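Local coordinates for protein putative hyaluronoglucosaminidase (Clostridium perfringens, PDB 6PWI) that probably hydrolyses terminal N-acetylhexosamine residues of glycans, as a secreted family 84 glycoside hydrolase whose catalytic barrel is contained in this chain, at residues 343-346 with 347-350; 443-446 with 447-450; 218-221 with 222-226; 184-188 with 189-193; 284-288 with 289-293. One frame throughout, in Å; residues are numbered along the deposited sequence.

In the fold
All five contacts are local, in loops and at helix ends of one eight-stranded parallel barrel. Contacts 3 and 4 lie in loops after strands 210-213 and 179-184. Contact 1 spans the start of helix 346-351, after strand 328-330. Contacts 2 and 5 lie where helices 433-444 and 268-286 end. Contact 2 is the most buried, contact 1 is at the surface, and the others are intermediate. Contacts 3 and 5 both meet strand 250-255 and helix 268-286. The chemistry differs with place. Contact 1 caps a helix start. Contact 5 closes a helix with a Schellman motif and a cation-pi stack. Contact 2 pairs an amide with a carboxylate. Contact 4 packs a tryptophan, and contact 3 fixes a histidine.

Contact 1 (343-346 with 347-350); sequences VNNE and YLKT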
# COMPACT_ATOMS: atom_id res chain seq x y z
N VAL A 343 25.45 16.04 8.93
CA VAL A 343 24.52 17.03 8.40
C VAL A 343 25.23 17.97 7.42
O VAL A 343 24.61 18.88 6.88
CB VAL A 343 23.78 17.82 9.50
CG1 VAL A 343 23.02 16.93 10.46
CG2 VAL A 343 24.71 18.76 10.27
N ASN A 344 26.53 17.75 7.21
CA ASN A 344 27.30 18.54 6.26
C ASN A 344 27.85 17.61 5.19
O ASN A 344 28.82 17.95 4.51
CB ASN A 344 28.46 19.27 6.94
CG ASN A 344 28.02 20.22 8.03
OD1 ASN A 344 27.24 21.14 7.79
ND2 ASN A 344 28.52 20.02 9.24
N ASN A 345 27.23 16.43 5.06
CA ASN A 345 27.60 15.44 4.07
C ASN A 345 27.64 16.08 2.69
O ASN A 345 26.67 16.70 2.27
CB ASN A 345 26.66 14.24 4.18
CG ASN A 345 26.86 13.22 3.09
OD1 ASN A 345 26.39 13.41 1.97
ND2 ASN A 345 27.54 12.13 3.41
N GLU A 346 28.78 15.94 1.99
CA GLU A 346 29.05 16.64 0.73
C GLU A 346 28.03 16.22 -0.33
O GLU A 346 27.47 17.07 -1.02
CB GLU A 346 30.43 16.29 0.18
CG GLU A 346 31.60 16.79 1.02
CD GLU A 346 31.93 18.28 0.92
OE1 GLU A 346 31.16 19.02 0.25
OE2 GLU A 346 32.95 18.69 1.52
N TYR A 347 27.82 14.91 -0.45
CA TYR A 347 26.93 14.37 -1.46
C TYR A 347 25.54 14.99 -1.30
O TYR A 347 24.99 15.51 -2.27
CB TYR A 347 26.92 12.84 -1.46
CG TYR A 347 25.93 12.27 -2.44
CD1 TYR A 347 26.31 11.96 -3.74
CD2 TYR A 347 24.59 12.11 -2.10
CE1 TYR A 347 25.39 11.49 -4.67
CE2 TYR A 347 23.66 11.63 -3.01
CZ TYR A 347 24.07 11.32 -4.30
OH TYR A 347 23.15 10.85 -5.20
N LEU A 348 24.99 14.95 -0.08
CA LEU A 348 23.62 15.38 0.14
C LEU A 348 23.49 16.89 -0.09
O LEU A 348 22.50 17.35 -0.63
CB LEU A 348 23.14 14.96 1.54
CG LEU A 348 22.96 13.46 1.76
CD1 LEU A 348 22.58 13.16 3.20
CD2 LEU A 348 21.94 12.85 0.81
N LYS A 349 24.53 17.65 0.30
CA LYS A 349 24.55 19.09 0.12
C LYS A 349 24.48 19.41 -1.37
O LYS A 349 23.76 20.33 -1.76
CB LYS A 349 25.80 19.68 0.79
CG LYS A 349 25.90 21.19 0.84
CD LYS A 349 27.13 21.63 1.60
CE LYS A 349 27.78 22.90 1.08
NZ LYS A 349 27.19 24.11 1.71
N THR A 350 25.20 18.63 -2.19
CA THR A 350 25.21 18.87 -3.63
C THR A 350 23.87 18.53 -4.27
O THR A 350 23.35 19.31 -5.06
CB THR A 350 26.34 18.10 -4.32
OG1 THR A 350 27.54 18.57 -3.71
CG2 THR A 350 26.39 18.36 -5.80
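Asn345 is the N-cap of helix 346-351, and its amide oxygen accepts from Leu348. The bond from Leu348 N to Asn345 OD1 is 2.9 Å long, nearly straight, and in the carbonyl plane of the amide. The side chain reaches it because CG lies opposite the backbone N (chi1 173°), which swings OD1 over the first turn. There OD1 also rests on the Leu348 side chain, 3.4 Å from its CG. The backbone oxygen of Asn345 opens the regular helix pattern by accepting from Lys349 N at 3.1 Å. Next along the chain, Glu346 takes part through its carbonyl.

The cap follows barrel strand 328-330. Leu348 is buried against Ala382 and Val383 of helix 373-383. Tyr347 points its hydroxyl to Gln307 and to the backbone N of Lys332. Its side chain is about 9 Å from that of Asp299, the predicted proton donor. At the oxygen of Glu346, Thr350 N approaches at 3.0 Å, somewhat tilted from the carbonyl plane, while Thr350 OG1 donates from above that plane at 3.1 Å.

Contact 2 (443-446 with 447-450); sequences GWNR and ADFD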
# COMPACT_ATOMS: atom_id res chain seq x y z
N GLY A 443 -0.91 7.77 4.63
CA GLY A 443 -0.38 8.77 3.72
C GLY A 443 -1.35 9.94 3.54
O GLY A 443 -0.91 11.08 3.42
N TRP A 444 -2.66 9.62 3.53
CA TRP A 444 -3.71 10.60 3.32
C TRP A 444 -3.95 11.42 4.59
O TRP A 444 -3.90 12.65 4.55
CB TRP A 444 -5.00 9.94 2.82
CG TRP A 444 -6.10 10.92 2.56
CD1 TRP A 444 -7.05 11.34 3.45
CD2 TRP A 444 -6.37 11.63 1.34
NE1 TRP A 444 -7.88 12.26 2.87
CE2 TRP A 444 -7.49 12.46 1.57
CE3 TRP A 444 -5.78 11.65 0.07
CZ2 TRP A 444 -8.03 13.29 0.59
CZ3 TRP A 444 -6.30 12.48 -0.91
CH2 TRP A 444 -7.41 13.29 -0.65
N ASN A 445 -4.20 10.72 5.71
CA ASN A 445 -4.55 11.33 6.98
C ASN A 445 -3.65 10.77 8.08
O ASN A 445 -3.92 9.69 8.60
CB ASN A 445 -6.02 11.05 7.34
CG ASN A 445 -6.49 11.76 8.60
OD1 ASN A 445 -5.70 12.08 9.48
ND2 ASN A 445 -7.79 12.01 8.69
N ARG A 446 -2.62 11.54 8.45
CA ARG A 446 -1.60 11.06 9.37
C ARG A 446 -2.10 11.01 10.81
O ARG A 446 -1.97 9.98 11.47
CB ARG A 446 -0.32 11.88 9.24
CG ARG A 446 0.58 11.41 8.11
CD ARG A 446 1.66 12.45 7.93
NE ARG A 446 2.10 12.62 6.56
CZ ARG A 446 2.79 13.68 6.14
NH1 ARG A 446 3.08 14.65 6.99
NH2 ARG A 446 3.18 13.77 4.87
N ALA A 447 -2.64 12.12 11.31
CA ALA A 447 -2.96 12.21 12.73
C ALA A 447 -4.02 11.18 13.13
O ALA A 447 -3.95 10.62 14.23
CB ALA A 447 -3.38 13.61 13.11
N ASP A 448 -4.97 10.91 12.23
CA ASP A 448 -6.07 10.01 12.54
C ASP A 448 -5.74 8.57 12.16
O ASP A 448 -6.64 7.75 12.06
CB ASP A 448 -7.37 10.45 11.85
CG ASP A 448 -7.81 11.87 12.20
OD1 ASP A 448 -7.42 12.37 13.27
OD2 ASP A 448 -8.53 12.47 11.37
N PHE A 449 -4.46 8.26 11.95
CA PHE A 449 -4.11 6.89 11.63
C PHE A 449 -4.19 6.02 12.88
O PHE A 449 -3.41 6.18 13.82
CB PHE A 449 -2.75 6.76 10.95
CG PHE A 449 -2.41 5.35 10.55
CD1 PHE A 449 -3.15 4.69 9.57
CD2 PHE A 449 -1.37 4.66 11.15
CE1 PHE A 449 -2.85 3.39 9.20
CE2 PHE A 449 -1.07 3.36 10.78
CZ PHE A 449 -1.80 2.73 9.80
N ASP A 450 -5.16 5.10 12.86
CA ASP A 450 -5.35 4.11 13.90
C ASP A 450 -4.87 2.75 13.40
O ASP A 450 -5.63 1.97 12.83
CB ASP A 450 -6.80 4.08 14.39
CG ASP A 450 -6.95 3.33 15.70
OD1 ASP A 450 -6.58 2.15 15.76
OD2 ASP A 450 -7.42 3.96 16.66
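The amide of Asn445 and the carboxylate of Asp448 meet with their planes 51° apart, so the two groups are not coplanar. Asn445 ND2 donates to Asp448 OD2 at 2.8 Å. It comes from above the carboxylate plane, while the acceptor is tilted from the amide plane. The other end of the same amide is used as well. Asp448 N donates to Asn445 OD1 at 3.1 Å, well above the plane of that carbonyl. One asparagine therefore holds both the backbone and the side chain of the residue three places on. The torsion about CA and CB sets this up: Asn445 CG is anti to the backbone N (chi1 -175°), and the amide is carried across the turn. Asp448 CB fits in beside it, 3.3 Å from Asn445 OD1.

The backbone here forms a type I beta turn from Arg446 to Phe449, closed by Phe449 N donating to Arg446 O at 3.1 Å. It lies just after helix 433-444, which Asn445 is the first residue to leave. The turn leads to Asp450, whose side chain caps helix 451-462 at Lys453 N. The helix 433-444 itself follows the eighth barrel strand, 418-423.

Asn445 ND2 has a further partner in Ile39 O, which ties the turn to the N-terminal part of the chain. Arg446 sends its guanidinium to Phe418, bonding its backbone O and making a cation-pi contact with its ring. Phe449 sets its ring edge-to-face with that of Tyr442.

Contact 3 (218-221 with 222-226); sequences DQYH and SLKWR
Ser222 puts its CB over one face of the His221 imidazole, 4.0 Å from the ring centroid, in a CH-pi contact. The ring is also held at its edge. His221 ND1 donates to Asp218 O at 2.7 Å, with the acceptor in the ring plane and the donor on a lone pair of the carbonyl. The bond fixes the rotation of the imidazole, and the serine carbon lies above it. Asp218 works twice, since its OD1 accepts from Tyr220 N at 2.8 Å and forms an Asx turn inside the type I turn from Asp218 to His221. Asp218 OD2 is bonded to Tyr229 OH.

The other side chains run across or along one another. Gln219 and Leu223 lie side by side and point the same way, with OE1 of Gln219 3.7 Å from Leu223 CD1. Lys224 crosses both Gln219 and Tyr220 at a slant. Its CG is anti to the carbonyl carbon (chi1 -67°), and a bend at the chain end brings NZ near Gln219 CG. The amine is at most weakly drawn to the tyrosine ring. The backbone of the same lysine makes the hydrogen bond between the segments: Lys224 N donates to Gln219 O at 2.9 Å, nearly in line with the C=O bond. Tyr220 O is approached by Trp225 CA at 3.4 Å, in a CA-H...O contact, and is also bonded by Lys281 NZ.

The two segments are part of the loop between strand 210-213 and helix 231-247. It belongs to the active-site end of a (beta/alpha)8 barrel, where the Ser222 side chain comes about 5 Å from that of Asp299, the predicted proton donor.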
# COMPACT_ATOMS: atom_id res chain seq x y z
N ASP A 218 14.24 -5.39 -15.55
CA ASP A 218 13.94 -4.72 -16.80
C ASP A 218 15.21 -4.09 -17.35
O ASP A 218 15.67 -3.05 -16.86
CB ASP A 218 12.80 -3.72 -16.64
CG ASP A 218 12.35 -3.06 -17.94
OD1 ASP A 218 13.07 -3.19 -18.95
OD2 ASP A 218 11.28 -2.43 -17.93
N GLN A 219 15.76 -4.71 -18.40
CA GLN A 219 17.01 -4.27 -19.00
C GLN A 219 16.87 -2.86 -19.58
O GLN A 219 17.86 -2.19 -19.82
CB GLN A 219 17.48 -5.28 -20.05
CG GLN A 219 17.94 -6.62 -19.48
CD GLN A 219 18.88 -6.53 -18.29
OE1 GLN A 219 19.88 -5.80 -18.30
NE2 GLN A 219 18.58 -7.29 -17.25
N TYR A 220 15.64 -2.39 -19.81
CA TYR A 220 15.47 -1.19 -20.63
C TYR A 220 15.34 0.07 -19.79
O TYR A 220 15.34 1.16 -20.34
CB TYR A 220 14.34 -1.37 -21.64
CG TYR A 220 14.64 -2.43 -22.66
CD1 TYR A 220 15.43 -2.16 -23.77
CD2 TYR A 220 14.18 -3.73 -22.49
CE1 TYR A 220 15.74 -3.15 -24.69
CE2 TYR A 220 14.48 -4.73 -23.41
CZ TYR A 220 15.26 -4.43 -24.51
OH TYR A 220 15.54 -5.42 -25.41
N HIS A 221 15.24 -0.08 -18.46
CA HIS A 221 15.18 1.07 -17.58
C HIS A 221 16.55 1.27 -16.94
O HIS A 221 16.76 2.17 -16.13
CB HIS A 221 14.01 0.92 -16.58
CG HIS A 221 14.38 0.24 -15.31
ND1 HIS A 221 14.89 -1.04 -15.28
CD2 HIS A 221 14.31 0.64 -14.02
CE1 HIS A 221 15.13 -1.39 -14.04
NE2 HIS A 221 14.78 -0.38 -13.25
N SER A 222 17.50 0.42 -17.34
CA SER A 222 18.78 0.30 -16.67
C SER A 222 19.68 -0.60 -17.50
O SER A 222 19.27 -1.69 -17.87
CB SER A 222 18.56 -0.29 -15.29
OG SER A 222 19.80 -0.54 -14.64
N LEU A 223 20.92 -0.15 -17.77
CA LEU A 223 21.89 -0.90 -18.55
C LEU A 223 21.65 -0.72 -20.05
O LEU A 223 22.54 -0.26 -20.76
CB LEU A 223 21.93 -2.39 -18.16
CG LEU A 223 23.18 -2.87 -17.42
CD1 LEU A 223 23.09 -4.36 -17.11
CD2 LEU A 223 24.45 -2.58 -18.22
N LYS A 224 20.46 -1.09 -20.52
CA LYS A 224 20.07 -0.86 -21.90
C LYS A 224 19.12 0.33 -21.96
O LYS A 224 18.22 0.35 -22.80
CB LYS A 224 19.42 -2.11 -22.51
CG LYS A 224 20.32 -3.33 -22.70
CD LYS A 224 19.80 -4.26 -23.78
CE LYS A 224 20.53 -5.58 -23.87
NZ LYS A 224 20.03 -6.55 -22.86
N TRP A 225 19.33 1.31 -21.08
CA TRP A 225 18.42 2.45 -21.00
C TRP A 225 18.43 3.27 -22.29
O TRP A 225 17.46 3.97 -22.58
CB TRP A 225 18.68 3.32 -19.77
CG TRP A 225 20.02 4.00 -19.73
CD1 TRP A 225 21.12 3.59 -19.04
CD2 TRP A 225 20.39 5.24 -20.37
NE1 TRP A 225 22.15 4.47 -19.21
CE2 TRP A 225 21.74 5.49 -20.03
CE3 TRP A 225 19.72 6.15 -21.20
CZ2 TRP A 225 22.42 6.62 -20.48
CZ3 TRP A 225 20.40 7.27 -21.64
CH2 TRP A 225 21.74 7.50 -21.29
N ARG A 226 19.53 3.17 -23.06
CA ARG A 226 19.68 3.93 -24.29
C ARG A 226 18.73 3.41 -25.36
O ARG A 226 18.15 4.19 -26.11
CB ARG A 226 21.13 3.89 -24.77
CG ARG A 226 22.03 4.90 -24.07
CD ARG A 226 23.48 4.53 -24.29
NE ARG A 226 24.33 5.47 -23.58
CZ ARG A 226 25.06 5.17 -22.51
NH1 ARG A 226 25.06 3.94 -22.03
NH2 ARG A 226 25.80 6.10 -21.93

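Contact 4 (184-188 with 189-193); sequences EGYYG and IPWSN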
# COMPACT_ATOMS: atom_id res chain seq x y z
N GLU A 184 7.55 -0.97 -6.96
CA GLU A 184 8.09 -2.30 -7.21
C GLU A 184 9.61 -2.21 -7.20
O GLU A 184 10.22 -2.03 -8.25
CB GLU A 184 7.53 -2.84 -8.53
CG GLU A 184 7.85 -4.30 -8.78
CD GLU A 184 7.27 -4.94 -10.03
OE1 GLU A 184 6.30 -4.38 -10.61
OE2 GLU A 184 7.79 -6.01 -10.42
N GLY A 185 10.22 -2.32 -6.02
CA GLY A 185 11.65 -2.04 -5.90
C GLY A 185 12.39 -3.02 -4.99
O GLY A 185 13.39 -2.65 -4.37
N TYR A 186 11.93 -4.28 -4.95
CA TYR A 186 12.55 -5.32 -4.14
C TYR A 186 13.41 -6.22 -5.03
O TYR A 186 13.34 -6.12 -6.24
CB TYR A 186 11.45 -6.16 -3.49
CG TYR A 186 10.48 -6.74 -4.48
CD1 TYR A 186 10.77 -7.90 -5.18
CD2 TYR A 186 9.27 -6.11 -4.74
CE1 TYR A 186 9.88 -8.44 -6.10
CE2 TYR A 186 8.37 -6.63 -5.66
CZ TYR A 186 8.68 -7.80 -6.34
OH TYR A 186 7.79 -8.31 -7.24
N TYR A 187 14.21 -7.10 -4.41
CA TYR A 187 14.90 -8.18 -5.09
C TYR A 187 14.03 -9.43 -5.04
O TYR A 187 13.68 -9.90 -3.97
CB TYR A 187 16.25 -8.48 -4.43
CG TYR A 187 17.22 -7.32 -4.43
CD1 TYR A 187 18.16 -7.17 -5.44
CD2 TYR A 187 17.19 -6.36 -3.42
CE1 TYR A 187 19.05 -6.10 -5.45
CE2 TYR A 187 18.07 -5.28 -3.42
CZ TYR A 187 19.00 -5.16 -4.44
OH TYR A 187 19.88 -4.11 -4.44
N GLY A 188 13.66 -9.95 -6.21
CA GLY A 188 12.76 -11.08 -6.25
C GLY A 188 12.10 -11.23 -7.61
O GLY A 188 12.54 -10.63 -8.59
N ILE A 189 11.05 -12.06 -7.65
CA ILE A 189 10.28 -12.31 -8.86
C ILE A 189 9.39 -11.10 -9.11
O ILE A 189 8.65 -10.67 -8.22
CB ILE A 189 9.47 -13.62 -8.72
CG1 ILE A 189 10.39 -14.82 -8.47
CG2 ILE A 189 8.56 -13.81 -9.92
CD1 ILE A 189 9.66 -16.11 -8.19
N PRO A 190 9.43 -10.50 -10.32
CA PRO A 190 8.62 -9.31 -10.60
C PRO A 190 7.14 -9.66 -10.57
O PRO A 190 6.75 -10.81 -10.79
CB PRO A 190 9.08 -8.90 -12.01
CG PRO A 190 9.65 -10.16 -12.62
CD PRO A 190 10.24 -10.94 -11.47
N TRP A 191 6.30 -8.67 -10.28
CA TRP A 191 4.87 -8.88 -10.36
C TRP A 191 4.48 -9.12 -11.82
O TRP A 191 5.10 -8.58 -12.73
CB TRP A 191 4.12 -7.67 -9.80
CG TRP A 191 4.37 -7.39 -8.35
CD1 TRP A 191 4.67 -8.29 -7.36
CD2 TRP A 191 4.29 -6.11 -7.70
NE1 TRP A 191 4.81 -7.66 -6.16
CE2 TRP A 191 4.58 -6.32 -6.34
CE3 TRP A 191 4.02 -4.82 -8.15
CZ2 TRP A 191 4.60 -5.27 -5.42
CZ3 TRP A 191 4.05 -3.78 -7.25
CH2 TRP A 191 4.33 -4.01 -5.90
N SER A 192 3.45 -9.95 -12.01
CA SER A 192 2.84 -10.08 -13.32
C SER A 192 2.11 -8.78 -13.68
O SER A 192 1.75 -7.99 -12.81
CB SER A 192 1.91 -11.25 -13.33
OG SER A 192 0.74 -10.93 -12.59
N ASN A 193 1.88 -8.57 -14.98
CA ASN A 193 1.13 -7.42 -15.46
C ASN A 193 -0.29 -7.45 -14.89
O ASN A 193 -0.81 -6.41 -14.50
CB ASN A 193 1.18 -7.29 -16.98
CG ASN A 193 2.57 -6.98 -17.49
OD1 ASN A 193 3.44 -6.53 -16.74
ND2 ASN A 193 2.80 -7.21 -18.78
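Glu184 and Tyr186 both lie over the same face of the Trp191 indole, and this is the tight, buried part of the contact. Glu184 CG sits over the six-membered ring, 4.1 Å from its centroid, in a CH-pi contact. Its extended chain and the indole run past each other in opposite directions. The carboxylate then reaches the backbone beyond, where Trp191 N donates to Glu184 OE2 at 3.1 Å from above the carboxylate plane. Tyr186 takes the five-membered end of the indole. The two rings are tilted by 51°, with Tyr186 CE2 3.9 Å from Trp191 CE2. Tyr186 places CG between its own backbone N and carbonyl carbon (chi1 55°), which folds the ring back inside the loop. Its hydroxyl donates to Ile189 O at 2.7 Å, and that oxygen lies at the ring edge.

The outer side is looser. Gly188, Ile189 and Pro190 form the bend and are partly exposed. Gly188 adopts an extended backbone with positive phi (161°), a conformation suited to glycine. Ile189 starts out away from 184-188, and a bound 1,2-ethanediol, probably from the crystallisation liquor, is about 4 Å from its side chain. Pro190 CB still touches Glu184 OE2 at 3.5 Å.

The loop joins barrel strand 179-184 to helix 193-204, whose N-cap is Ser192. Arg196 of that helix forms a salt bridge with Glu184, which also bonds Tyr211 of neighbouring strand 210-213. Arg196 and Leu199 of helix 193-204 touch the Trp191 side chain, and its NE1 donates to Met426 O, beyond strand 418-423.

Contact 5 (284-288 with 289-293); sequences QLYSV and GVRQF
Arg291 lays its guanidinium flat on the Tyr286 ring, centres 3.5 Å apart and planes only 4° from parallel. This is a stacked cation-pi pair. The conformation of the arginine brings it there: CG stands opposite the carbonyl carbon, and a bend at chi2 (-68°) turns the chain back toward the helix. Tyr286 has CG opposite its backbone N, which sends the ring out beside the helix end. NH2 lies over the ring and also makes two bonds. It donates to Tyr286 O at 2.8 Å, on a lone pair in the carbonyl plane, and to Val290 O at 2.9 Å, which it meets from above that carbonyl. These bonds hold the rotation of the guanidinium. Asp323 completes the arrangement: it forms a salt bridge with Arg291 NE and a hydrogen bond with Tyr286 OH.

Leu285 and Val290 lie side by side, pointing the same way, with Leu285 CB 3.9 Å from Val290 CG2. Leu285 CB also meets the edge of the Phe293 ring, 3.8 Å from CE1. This apolar side faces Trp253 of strand 250-255, which touches both Leu285 and Val290.

The backbone reverses at Gly289, whose positive phi (115°) suits a residue without a side chain. Gly289 N donates to Tyr286 O at 3.1 Å, and Val290 N donates to Leu285 O at 3.3 Å. Together they form the Schellman motif, with Gly289 as C-prime residue, that ends helix 268-286 and turns the chain into strand 293-296, the fourth of the (beta/alpha)8 barrel.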
# COMPACT_ATOMS: atom_id res chain seq x y z
N GLN A 284 9.62 8.14 -25.58
CA GLN A 284 9.00 6.87 -25.91
C GLN A 284 7.95 6.52 -24.85
O GLN A 284 6.83 6.15 -25.19
CB GLN A 284 10.03 5.75 -26.10
CG GLN A 284 9.43 4.47 -26.68
CD GLN A 284 10.27 3.22 -26.55
OE1 GLN A 284 11.11 3.09 -25.66
NE2 GLN A 284 10.03 2.27 -27.43
N LEU A 285 8.32 6.66 -23.56
CA LEU A 285 7.37 6.39 -22.49
C LEU A 285 6.25 7.43 -22.53
O LEU A 285 5.09 7.07 -22.33
CB LEU A 285 8.07 6.38 -21.13
CG LEU A 285 8.73 5.06 -20.70
CD1 LEU A 285 7.81 3.87 -20.88
CD2 LEU A 285 10.05 4.83 -21.41
N TYR A 286 6.60 8.69 -22.81
CA TYR A 286 5.64 9.79 -22.87
C TYR A 286 4.56 9.49 -23.91
O TYR A 286 3.40 9.85 -23.72
CB TYR A 286 6.32 11.12 -23.22
CG TYR A 286 5.41 12.32 -23.15
CD1 TYR A 286 5.30 13.07 -21.98
CD2 TYR A 286 4.64 12.73 -24.24
CE1 TYR A 286 4.45 14.16 -21.90
CE2 TYR A 286 3.78 13.81 -24.17
CZ TYR A 286 3.69 14.54 -23.00
OH TYR A 286 2.85 15.61 -22.91
N SER A 287 4.98 8.82 -24.99
CA SER A 287 4.13 8.54 -26.14
C SER A 287 3.08 7.48 -25.81
O SER A 287 2.10 7.34 -26.53
CB SER A 287 4.96 8.16 -27.35
OG SER A 287 5.29 6.78 -27.33
N VAL A 288 3.29 6.71 -24.74
CA VAL A 288 2.26 5.76 -24.34
C VAL A 288 1.51 6.24 -23.10
O VAL A 288 0.69 5.50 -22.57
CB VAL A 288 2.78 4.31 -24.22
CG1 VAL A 288 3.15 3.72 -25.57
CG2 VAL A 288 3.93 4.17 -23.23
N GLY A 289 1.79 7.47 -22.63
CA GLY A 289 0.93 8.11 -21.65
C GLY A 289 1.58 8.36 -20.28
O GLY A 289 0.95 8.94 -19.40
N VAL A 290 2.84 7.94 -20.10
CA VAL A 290 3.58 8.21 -18.87
C VAL A 290 3.75 9.72 -18.70
O VAL A 290 4.18 10.41 -19.63
CB VAL A 290 4.94 7.49 -18.84
CG1 VAL A 290 5.71 7.81 -17.58
CG2 VAL A 290 4.79 5.98 -19.00
N ARG A 291 3.44 10.23 -17.50
CA ARG A 291 3.44 11.66 -17.25
C ARG A 291 4.21 12.01 -15.97
O ARG A 291 4.12 13.13 -15.48
CB ARG A 291 2.00 12.19 -17.22
CG ARG A 291 1.31 12.23 -18.58
CD ARG A 291 1.90 13.25 -19.54
NE ARG A 291 1.27 13.26 -20.86
CZ ARG A 291 1.47 12.36 -21.82
NH1 ARG A 291 0.84 12.49 -22.98
NH2 ARG A 291 2.30 11.35 -21.65
N GLN A 292 4.97 11.04 -15.44
CA GLN A 292 5.83 11.25 -14.28
C GLN A 292 6.97 10.24 -14.31
O GLN A 292 6.78 9.09 -14.68
CB GLN A 292 5.04 11.19 -12.97
CG GLN A 292 5.80 11.80 -11.80
CD GLN A 292 4.99 11.98 -10.53
OE1 GLN A 292 3.90 11.43 -10.35
NE2 GLN A 292 5.55 12.76 -9.62
N PHE A 293 8.16 10.70 -13.90
CA PHE A 293 9.38 9.92 -14.07
C PHE A 293 10.22 9.96 -12.79
O PHE A 293 10.21 10.95 -12.06
CB PHE A 293 10.17 10.47 -15.26
CG PHE A 293 9.47 10.32 -16.59
CD1 PHE A 293 9.57 9.15 -17.32
CD2 PHE A 293 8.69 11.35 -17.10
CE1 PHE A 293 8.92 9.01 -18.54
CE2 PHE A 293 8.03 11.21 -18.31
CZ PHE A 293 8.15 10.04 -19.03